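Local coordinates for hypothetical membrane protein (Corynebacterium glutamicum, PDB 6JSB) that binds heme b at the cell membrane through a tyrosine-ligated iron and probably passes it along the heme-uptake machinery of Corynebacteria, at residues A[69-74]-A[102-107]; A[114-119]-A[136-141]; A[20-25]-A[50-55]. One frame throughout, in Å; residues are numbered along the deposited sequence. Where two conformers were deposited one is given.

Interaction 1: residues A[69-74]-A[102-107]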
loop_
_atom_site.group_PDB
_atom_site.type_symbol
_atom_site.label_atom_id
_atom_site.label_comp_id
_atom_site.label_asym_id
_atom_site.label_seq_id
_atom_site.Cartn_x
_atom_site.Cartn_y
_atom_site.Cartn_z
ATOM N N VAL A 69 -6.174 6.284 11.210
ATOM C CA VAL A 69 -4.936 5.680 11.710
ATOM C C VAL A 69 -3.893 5.978 10.646
ATOM O O VAL A 69 -4.085 5.610 9.481
ATOM C CB VAL A 69 -5.084 4.161 11.906
ATOM C CG1 VAL A 69 -3.753 3.501 12.420
ATOM C CG2 VAL A 69 -6.274 3.890 12.896
ATOM N N LYS A 70 -2.796 6.631 11.039
ATOM C CA LYS A 70 -1.737 7.060 10.116
ATOM C C LYS A 70 -0.655 5.992 10.154
ATOM O O LYS A 70 -0.182 5.637 11.236
ATOM C CB LYS A 70 -1.151 8.416 10.552
ATOM C CG LYS A 70 -2.211 9.483 10.855
ATOM C CD LYS A 70 -2.832 9.999 9.608
ATOM C CE LYS A 70 -1.908 10.920 8.843
ATOM N NZ LYS A 70 -2.650 11.253 7.602
ATOM N N LEU A 71 -0.308 5.447 8.995
ATOM C CA LEU A 71 0.789 4.486 8.863
ATOM C C LEU A 71 2.002 5.153 8.208
ATOM O O LEU A 71 1.898 6.172 7.520
ATOM C CB LEU A 71 0.359 3.272 8.016
ATOM C CG LEU A 71 -0.955 2.562 8.421
ATOM C CD1 LEU A 71 -1.405 1.510 7.436
ATOM C CD2 LEU A 71 -0.877 1.990 9.844
ATOM N N GLY A 72 3.179 4.566 8.435
ATOM C CA GLY A 72 4.390 4.964 7.746
ATOM C C GLY A 72 4.835 3.820 6.852
ATOM O O GLY A 72 4.162 2.797 6.761
ATOM N N GLY A 73 5.966 4.027 6.175
ATOM C CA GLY A 73 6.550 2.944 5.399
ATOM C C GLY A 73 6.347 3.134 3.896
ATOM O O GLY A 73 5.484 3.886 3.445
ATOM N N GLY A 74 7.179 2.444 3.120
ATOM C CA GLY A 74 7.094 2.516 1.666
ATOM C C GLY A 74 7.394 1.162 1.065
ATOM O O GLY A 74 8.176 0.380 1.615
ATOM N N SER A 102 3.377 4.699 -0.347
ATOM C CA SER A 102 4.019 5.011 0.930
ATOM C C SER A 102 3.037 5.762 1.823
ATOM O O SER A 102 2.021 6.285 1.362
ATOM C CB SER A 102 5.317 5.781 0.741
ATOM O OG SER A 102 5.076 7.038 0.142
ATOM N N ASN A 103 3.334 5.774 3.131
ATOM C CA ASN A 103 2.511 6.456 4.124
ATOM C C ASN A 103 0.993 6.231 4.012
ATOM O O ASN A 103 0.229 7.184 3.940
ATOM C CB ASN A 103 2.791 7.958 4.070
ATOM C CG ASN A 103 4.215 8.260 4.309
ATOM O OD1 ASN A 103 4.799 7.786 5.300
ATOM N ND2 ASN A 103 4.825 8.994 3.381
ATOM N N PRO A 104 0.544 4.994 4.032
ATOM C CA PRO A 104 -0.908 4.776 3.960
ATOM C C PRO A 104 -1.619 5.316 5.186
ATOM O O PRO A 104 -1.078 5.343 6.296
ATOM C CB PRO A 104 -1.075 3.268 3.868
ATOM C CG PRO A 104 0.330 2.631 4.076
ATOM C CD PRO A 104 1.339 3.740 4.192
ATOM N N THR A 105 -2.828 5.795 4.951
ATOM C CA THR A 105 -3.684 6.264 6.045
ATOM C C THR A 105 -4.991 5.491 5.948
ATOM O O THR A 105 -5.584 5.421 4.870
ATOM C CB THR A 105 -3.930 7.782 5.945
ATOM O OG1 THR A 105 -2.682 8.491 6.166
ATOM C CG2 THR A 105 -4.946 8.243 6.999
ATOM N N VAL A 106 -5.494 4.980 7.083
ATOM C CA VAL A 106 -6.809 4.345 7.107
ATOM C C VAL A 106 -7.797 5.339 7.707
ATOM O O VAL A 106 -7.756 5.601 8.914
ATOM C CB VAL A 106 -6.754 3.049 7.910
ATOM C CG1 VAL A 106 -8.140 2.482 8.000
ATOM C CG2 VAL A 106 -5.764 2.058 7.252
ATOM N N LYS A 107 -8.642 5.940 6.871
ATOM C CA LYS A 107 -9.722 6.792 7.374
ATOM C C LYS A 107 -10.875 5.865 7.703
ATOM O O LYS A 107 -11.023 4.804 7.073
ATOM C CB LYS A 107 -10.143 7.792 6.298
ATOM C CG LYS A 107 -9.047 8.777 5.979
ATOM C CD LYS A 107 -9.590 10.184 6.099
ATOM C CE LYS A 107 -10.841 10.321 5.248
ATOM N NZ LYS A 107 -11.532 11.623 5.455
HETATM O O HOH W 1 0.038 8.240 7.037
HETATM O O HOH W 2 7.090 6.655 5.892
#
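Val69 and Val106 form a hydrogen-bonded antiparallel pair where two neighbouring strands, 68-81 and 95-109, run side by side in the large antiparallel sheet of the HtaA-family domain. The contact is buried, lies away from the heme site, and consists of two short ladders separated by loops. In the first, Val69 N gives to Val106 O and Val106 N to Val69 O, both at 2.9 Å; Lys70 and Thr105 follow as a non-hydrogen-bonded pair, and Leu71 N reaches Pro104 O at 2.8 Å. The second ladder pairs Gly74 with Ser102 and is shifted by one residue. Between them Asn103 turns the chain through a corner with left-handed backbone angles, and its N is held by Gly73 O. Gly73 itself has a positive phi (106°), a conformation readily taken up by a residue without a side chain.

The two faces differ in character. On the face of Val69 and Val106, the Leu71 side chain crosses the proline ring at about a right angle, with CD1 lying 3.9 Å from Pro104 CG. Trp59 and Val61 of strand 56-65 add to this apolar layer, as do Val117 and Leu115 of strand 112-122. On the other face Lys70 and Thr105 lie alongside each other: bends at chi2 and chi3 fold the lysine back so that NZ donates to Thr105 OG1 at 3.1 Å. The same hydroxyl is hydrogen-bonded to Gln138 OE1 of the next contact. Two waters link the strands, one beside the Lys70-Thr105 pair and one at the corner. The first lies within hydrogen-bonding distance of both Leu71 O and Thr105 OG1; the other accepts from Gly73 N and donates to Asn103 OD1, 2.6 Å away.

Interaction 2: residues A[114-119]-A[136-141]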
loop_
_atom_site.group_PDB
_atom_site.type_symbol
_atom_site.label_atom_id
_atom_site.label_comp_id
_atom_site.label_asym_id
_atom_site.label_seq_id
_atom_site.Cartn_x
_atom_site.Cartn_y
_atom_site.Cartn_z
ATOM N N THR A 114 -11.572 4.195 4.243
ATOM C CA THR A 114 -10.939 4.543 2.963
ATOM C C THR A 114 -9.453 4.388 3.198
ATOM O O THR A 114 -8.923 4.846 4.220
ATOM C CB THR A 114 -11.224 5.968 2.506
ATOM O OG1 THR A 114 -12.658 6.191 2.475
ATOM C CG2 THR A 114 -10.671 6.147 1.094
ATOM N N LEU A 115 -8.770 3.778 2.236
ATOM C CA LEU A 115 -7.319 3.615 2.330
ATOM C C LEU A 115 -6.705 4.708 1.453
ATOM O O LEU A 115 -6.884 4.695 0.232
ATOM C CB LEU A 115 -6.894 2.229 1.836
ATOM C CG LEU A 115 -5.389 1.891 1.960
ATOM C CD1 LEU A 115 -4.898 2.017 3.372
ATOM C CD2 LEU A 115 -5.250 0.448 1.424
ATOM N N LEU A 116 -6.010 5.672 2.082
ATOM C CA LEU A 116 -5.287 6.727 1.386
ATOM C C LEU A 116 -3.830 6.330 1.261
ATOM O O LEU A 116 -3.278 5.703 2.162
ATOM C CB LEU A 116 -5.349 8.046 2.149
ATOM C CG LEU A 116 -6.756 8.477 2.579
ATOM C CD1 LEU A 116 -6.699 9.870 3.256
ATOM C CD2 LEU A 116 -7.608 8.544 1.401
ATOM N N VAL A 117 -3.181 6.700 0.151
ATOM C CA VAL A 117 -1.760 6.363 0.016
ATOM C C VAL A 117 -1.082 7.456 -0.786
ATOM O O VAL A 117 -1.674 8.080 -1.643
ATOM C CB VAL A 117 -1.471 5.005 -0.691
ATOM C CG1 VAL A 117 -1.914 3.823 0.160
ATOM C CG2 VAL A 117 -2.034 4.946 -2.107
ATOM N N ASP A 118 0.204 7.670 -0.490
ATOM C CA ASP A 118 1.051 8.448 -1.388
ATOM C C ASP A 118 1.546 7.510 -2.486
ATOM O O ASP A 118 2.085 6.423 -2.185
ATOM C CB ASP A 118 2.273 9.014 -0.674
ATOM C CG ASP A 118 1.954 9.987 0.423
ATOM O OD1 ASP A 118 0.799 10.459 0.534
ATOM O OD2 ASP A 118 2.900 10.284 1.194
ATOM N N PHE A 119 1.331 7.876 -3.749
ATOM C CA PHE A 119 1.712 6.932 -4.826
ATOM C C PHE A 119 2.503 7.640 -5.900
ATOM O O PHE A 119 2.412 8.858 -6.089
ATOM C CB PHE A 119 0.521 6.197 -5.516
ATOM C CG PHE A 119 -0.314 7.080 -6.416
ATOM C CD1 PHE A 119 0.010 7.236 -7.760
ATOM C CD2 PHE A 119 -1.403 7.716 -5.908
ATOM C CE1 PHE A 119 -0.722 8.079 -8.611
ATOM C CE2 PHE A 119 -2.183 8.541 -6.756
ATOM C CZ PHE A 119 -1.831 8.730 -8.090
ATOM N N GLY A 136 0.311 11.051 -6.587
ATOM C CA GLY A 136 -0.743 11.555 -5.717
ATOM C C GLY A 136 -0.290 11.519 -4.276
ATOM O O GLY A 136 0.458 10.624 -3.860
ATOM N N THR A 137 -0.720 12.502 -3.502
ATOM C CA THR A 137 -0.428 12.539 -2.075
ATOM C C THR A 137 -1.716 12.226 -1.327
ATOM O O THR A 137 -2.725 12.928 -1.529
ATOM C CB THR A 137 0.084 13.919 -1.673
ATOM O OG1 THR A 137 1.334 14.150 -2.350
ATOM C CG2 THR A 137 0.268 13.993 -0.143
ATOM N N GLN A 138 -1.689 11.172 -0.489
ATOM C CA GLN A 138 -2.876 10.723 0.274
ATOM C C GLN A 138 -4.085 10.589 -0.639
ATOM O O GLN A 138 -5.210 11.069 -0.340
ATOM C CB GLN A 138 -3.180 11.652 1.450
ATOM C CG GLN A 138 -1.999 11.712 2.429
ATOM C CD GLN A 138 -1.830 10.408 3.148
ATOM O OE1 GLN A 138 -2.650 10.056 3.988
ATOM N NE2 GLN A 138 -0.785 9.681 2.821
ATOM N N ALA A 139 -3.857 9.906 -1.749
ATOM C CA ALA A 139 -4.938 9.668 -2.693
ATOM C C ALA A 139 -5.782 8.476 -2.249
ATOM O O ALA A 139 -5.269 7.527 -1.655
ATOM C CB ALA A 139 -4.354 9.416 -4.074
ATOM N N GLU A 140 -7.089 8.479 -2.624
ATOM C CA GLU A 140 -7.965 7.350 -2.237
ATOM C C GLU A 140 -7.723 6.173 -3.175
ATOM O O GLU A 140 -8.172 6.198 -4.329
ATOM C CB GLU A 140 -9.436 7.764 -2.301
ATOM C CG GLU A 140 -9.714 8.938 -1.410
ATOM C CD GLU A 140 -11.214 9.384 -1.476
ATOM O OE1 GLU A 140 -11.501 10.360 -0.791
ATOM O OE2 GLU A 140 -12.059 8.694 -2.119
ATOM N N LEU A 141 -7.055 5.133 -2.655
ATOM C CA LEU A 141 -6.743 3.950 -3.436
ATOM C C LEU A 141 -7.846 2.917 -3.324
ATOM O O LEU A 141 -8.117 2.204 -4.297
ATOM C CB LEU A 141 -5.435 3.350 -2.919
ATOM C CG LEU A 141 -5.017 2.074 -3.657
ATOM C CD1 LEU A 141 -4.519 2.355 -5.052
ATOM C CD2 LEU A 141 -3.914 1.311 -2.843
#
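Asp118 and Gln138 meet with their carboxylate and amide planes almost perpendicular, 87° apart. Within this pair one oxygen takes both bonds: Asp118 OD1 accepts from the backbone N of Gln138 at 2.8 Å, nearly in line with its C-O bond, and from Gln138 NE2 at 2.9 Å, above the carboxylate plane. The bond from NE2 is almost straight and lies in the amide plane; a bend at chi2 (-69°) curls the glutamine back to make it. Asn103 ND2 holds the other carboxylate oxygen, Gln138 OE1 is bound to Thr105 OG1, and Gln138 NE2 also gives to Asn103 O.

These bonds brace a G1 beta bulge in the antiparallel pairing of strands 112-122 and 139-146, in which Gln138 and Ala139 both face Val117. Gln138 takes the left-handed backbone angles of the bulge, and Ala139 N bonds to Val117 O at 2.8 Å.

Before the corner, where 112-122 pairs with the end of strand 133-136, Phe119 and Gly136 exchange two backbone bonds and the Phe119 ring folds over the glycine. Its chi1 of 72° puts CG between the backbone N and the carbonyl carbon, with Gly136 N 3.4 Å above the centre of the Phe119 ring. Ala139 CB meets the ring edge in plane, 3.6 Å from Phe119 CE2. At the far end Leu116 CD2 lies alongside Glu140 CG, and on the other face Val117 CG2 packs on Leu141 CB.

Interaction 3: residues A[20-25]-A[50-55]. With HEM (protoporphyrin IX containing Fe), chain C.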
loop_
_atom_site.group_PDB
_atom_site.type_symbol
_atom_site.label_atom_id
_atom_site.label_comp_id
_atom_site.label_asym_id
_atom_site.label_seq_id
_atom_site.Cartn_x
_atom_site.Cartn_y
_atom_site.Cartn_z
ATOM N N PHE A 20 -0.792 -9.766 -7.388
ATOM C CA PHE A 20 0.039 -8.726 -8.003
ATOM C C PHE A 20 1.501 -9.004 -7.655
ATOM O O PHE A 20 2.389 -8.969 -8.521
ATOM C CB PHE A 20 -0.364 -7.328 -7.500
ATOM C CG PHE A 20 0.518 -6.262 -8.104
ATOM C CD1 PHE A 20 0.431 -5.985 -9.480
ATOM C CD2 PHE A 20 1.408 -5.588 -7.308
ATOM C CE1 PHE A 20 1.282 -5.021 -10.056
ATOM C CE2 PHE A 20 2.250 -4.595 -7.857
ATOM C CZ PHE A 20 2.185 -4.333 -9.241
ATOM N N ASN A 21 1.765 -9.332 -6.382
ATOM C CA ASN A 21 3.148 -9.676 -6.013
ATOM C C ASN A 21 3.622 -10.921 -6.737
ATOM O O ASN A 21 4.782 -11.002 -7.172
ATOM C CB ASN A 21 3.268 -9.915 -4.498
ATOM C CG ASN A 21 2.920 -8.639 -3.686
ATOM O OD1 ASN A 21 3.284 -7.529 -4.066
ATOM N ND2 ASN A 21 2.273 -8.832 -2.532
ATOM N N ASN A 22 2.746 -11.906 -6.870
ATOM C CA ASN A 22 3.087 -13.120 -7.643
ATOM C C ASN A 22 3.456 -12.785 -9.086
ATOM O O ASN A 22 4.419 -13.313 -9.653
ATOM C CB ASN A 22 1.883 -14.056 -7.632
ATOM C CG ASN A 22 2.202 -15.375 -8.289
ATOM O OD1 ASN A 22 3.065 -16.089 -7.791
ATOM N ND2 ASN A 22 1.544 -15.709 -9.389
ATOM N N TYR A 23 2.669 -11.911 -9.725
ATOM C CA TYR A 23 2.957 -11.519 -11.103
ATOM C C TYR A 23 4.242 -10.694 -11.186
ATOM O O TYR A 23 5.089 -10.947 -12.054
ATOM C CB TYR A 23 1.751 -10.710 -11.610
ATOM C CG TYR A 23 2.103 -9.642 -12.601
ATOM C CD1 TYR A 23 2.369 -9.966 -13.935
ATOM C CD2 TYR A 23 2.072 -8.296 -12.234
ATOM C CE1 TYR A 23 2.671 -8.889 -14.882
ATOM C CE2 TYR A 23 2.343 -7.267 -13.152
ATOM C CZ TYR A 23 2.646 -7.590 -14.444
ATOM O OH TYR A 23 2.935 -6.613 -15.350
ATOM N N LEU A 24 4.399 -9.719 -10.294
ATOM C CA LEU A 24 5.523 -8.783 -10.406
ATOM C C LEU A 24 6.851 -9.502 -10.184
ATOM O O LEU A 24 7.840 -9.225 -10.879
ATOM C CB LEU A 24 5.276 -7.614 -9.417
ATOM C CG LEU A 24 6.241 -6.395 -9.529
ATOM C CD1 LEU A 24 7.578 -6.700 -8.738
ATOM C CD2 LEU A 24 6.584 -6.005 -10.977
ATOM N N GLU A 25 6.914 -10.424 -9.229
ATOM C CA GLU A 25 8.166 -11.141 -8.969
ATOM C C GLU A 25 8.347 -12.336 -9.882
ATOM O O GLU A 25 9.404 -13.000 -9.805
ATOM C CB GLU A 25 8.172 -11.601 -7.511
ATOM C CG GLU A 25 8.148 -10.412 -6.560
ATOM C CD GLU A 25 8.399 -10.843 -5.076
ATOM O OE1 GLU A 25 9.599 -10.941 -4.723
ATOM O OE2 GLU A 25 7.407 -11.039 -4.326
ATOM N N GLY A 50 8.339 -13.671 2.928
ATOM C CA GLY A 50 7.813 -14.412 1.806
ATOM C C GLY A 50 8.047 -13.706 0.478
ATOM O O GLY A 50 8.455 -12.557 0.430
ATOM N N THR A 51 7.712 -14.415 -0.608
ATOM C CA THR A 51 7.749 -13.842 -1.965
ATOM C C THR A 51 6.501 -14.280 -2.728
ATOM O O THR A 51 5.810 -15.247 -2.362
ATOM C CB THR A 51 9.023 -14.244 -2.779
ATOM O OG1 THR A 51 8.995 -15.666 -2.969
ATOM C CG2 THR A 51 10.331 -13.853 -2.046
ATOM N N LYS A 52 6.187 -13.524 -3.781
ATOM C CA LYS A 52 5.101 -13.911 -4.719
ATOM C C LYS A 52 3.793 -13.982 -3.940
ATOM O O LYS A 52 3.539 -13.065 -3.131
ATOM C CB LYS A 52 5.478 -15.209 -5.471
ATOM C CG LYS A 52 6.567 -14.953 -6.453
ATOM C CD LYS A 52 6.710 -16.138 -7.482
ATOM C CE LYS A 52 7.052 -17.413 -6.731
ATOM N NZ LYS A 52 7.319 -18.557 -7.685
ATOM N N SER A 53 2.967 -15.025 -4.145
ATOM C CA SER A 53 1.652 -15.035 -3.474
ATOM C C SER A 53 1.790 -15.168 -1.976
ATOM O O SER A 53 0.837 -14.833 -1.267
ATOM C CB SER A 53 0.774 -16.196 -3.962
ATOM O OG SER A 53 0.571 -16.133 -5.380
ATOM N N ALA A 54 2.961 -15.575 -1.488
ATOM C CA ALA A 54 3.137 -15.721 -0.043
ATOM C C ALA A 54 3.648 -14.468 0.623
ATOM O O ALA A 54 3.789 -14.437 1.849
ATOM C CB ALA A 54 4.115 -16.872 0.231
ATOM N N ARG A 55 3.957 -13.432 -0.145
ATOM C CA ARG A 55 4.581 -12.272 0.460
ATOM C C ARG A 55 3.569 -11.538 1.331
ATOM O O ARG A 55 2.379 -11.362 0.958
ATOM C CB ARG A 55 5.104 -11.310 -0.620
ATOM C CG ARG A 55 5.814 -10.070 -0.002
ATOM C CD ARG A 55 6.462 -9.281 -1.143
ATOM N NE ARG A 55 7.665 -9.924 -1.754
ATOM C CZ ARG A 55 8.889 -9.774 -1.269
ATOM N NH1 ARG A 55 9.114 -9.151 -0.099
ATOM N NH2 ARG A 55 9.926 -10.269 -1.968
HETATM C CHA HEM C . -0.947 -8.291 -15.366
HETATM C CHB HEM C . 2.155 -7.805 -19.060
HETATM C CHC HEM C . 2.864 -3.155 -17.726
HETATM C CHD HEM C . -0.011 -3.775 -13.809
HETATM C C1A HEM C . -0.225 -8.512 -16.523
HETATM C C2A HEM C . -0.353 -9.714 -17.326
HETATM C C3A HEM C . 0.511 -9.617 -18.364
HETATM C C4A HEM C . 1.189 -8.329 -18.221
HETATM C CMA HEM C . 0.756 -10.653 -19.504
HETATM C CAA HEM C . -1.334 -10.861 -17.005
HETATM C CBA HEM C . -0.619 -11.940 -16.204
HETATM C CGA HEM C . -1.643 -12.875 -15.601
HETATM O O1A HEM C . -1.220 -13.902 -15.001
HETATM O O2A HEM C . -2.872 -12.569 -15.715
HETATM C C1B HEM C . 2.614 -6.518 -19.009
HETATM C C2B HEM C . 3.573 -5.932 -19.946
HETATM C C3B HEM C . 3.768 -4.649 -19.591
HETATM C C4B HEM C . 2.967 -4.369 -18.392
HETATM C CMB HEM C . 4.157 -6.734 -21.144
HETATM C CAB HEM C . 4.683 -3.567 -20.238
HETATM C CBB HEM C . 5.718 -3.898 -21.017
HETATM C C1C HEM C . 2.162 -2.907 -16.542
HETATM C C2C HEM C . 2.152 -1.661 -15.815
HETATM C C3C HEM C . 1.400 -1.827 -14.701
HETATM C C4C HEM C . 0.851 -3.180 -14.734
HETATM C CMC HEM C . 2.981 -0.401 -16.179
HETATM C CAC HEM C . 1.217 -0.731 -13.666
HETATM C CBC HEM C . 1.053 -1.081 -12.398
HETATM C C1D HEM C . -0.513 -5.054 -13.919
HETATM C C2D HEM C . -1.456 -5.643 -12.996
HETATM C C3D HEM C . -1.736 -6.899 -13.403
HETATM C C4D HEM C . -0.950 -7.158 -14.599
HETATM C CMD HEM C . -2.059 -4.869 -11.803
HETATM C CAD HEM C . -2.707 -7.895 -12.698
HETATM C CBD HEM C . -1.827 -8.801 -11.798
HETATM C CGD HEM C . -2.767 -9.756 -11.064
HETATM O O1D HEM C . -3.279 -10.702 -11.755
HETATM O O2D HEM C . -2.985 -9.520 -9.824
HETATM N NA HEM C . 0.725 -7.644 -17.101
HETATM N NB HEM C . 2.312 -5.553 -18.072
HETATM N NC HEM C . 1.334 -3.805 -15.861
HETATM N ND HEM C . -0.223 -6.014 -14.850
HETATM FE FE HEM C . 1.245 -5.738 -16.304
HETATM O O HOH W 3 1.606 -11.490 -1.675
#
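Glu25 and Arg55 form a salt bridge that joins the end of helix 18-24 to the loop 50-55. The arginine grips side-on, with NE giving to Glu25 OE2 at 2.8 Å and NH2 to OE1 at 2.9 Å; both carboxylate oxygens lie close to the guanidinium plane, although the two flat groups are turned 45° apart. A bend at chi3 (-72°) swings the guanidinium across the glutamate. Arg55 NH1 has a further partner in Thr48 OG1.

Among the other hydrogen bonds, Lys52 N donates to Glu25 OE2, at 2.8 Å and nearly straight, from the face of the carboxylate opposite to Arg55 NE. A water links Asn21 ND2 to the carbonyl oxygens of Lys52 and Arg55, while Asn21 OD1 accepts from Trp77 NE1.

Van der Waals contacts complete the join: Asn21 CB rests on Lys52 O, Asn22 CB lies 3.3 Å from Ser53 OG, and the lysine stem passes obliquely over Asn22 OD1 and Glu25 CB.

Metal coordination belongs to another side of the helix. Tyr23 OH binds the heme iron at 2.1 Å and is hydrogen-bonded to His80 NE2; Phe20 CD1 packs 3.6 Å from the heme methyl CMD, and Ser19 and Tyr177 hydrogen-bond to the heme. The loop is thus joined to the helix that carries the axial ligand of a tyrosine-ligated heme pocket.

Overall arrangement
From the N terminus, interaction 3 comes first, fastening helix 18-24 to the loop that leads into strand 56-65 and closing a loop of 24 residues. Interaction 1 then joins strands 68-81 and 95-109, closing 27 residues, and interaction 2 joins strand 112-122 to the end of 133-136 and the start of 139-146, closing 16. The three follow in series, none nested or crossed. Interactions 1 and 2 are contiguous through the neighbouring strands 95-109 and 112-122: Thr105 N probably bonds to Leu116 O, and the corners at Asn103 and Gln138 share a polar network. Interaction 3 stands apart at the heme end, its centre about 21 and 22 Å from the centres of the others.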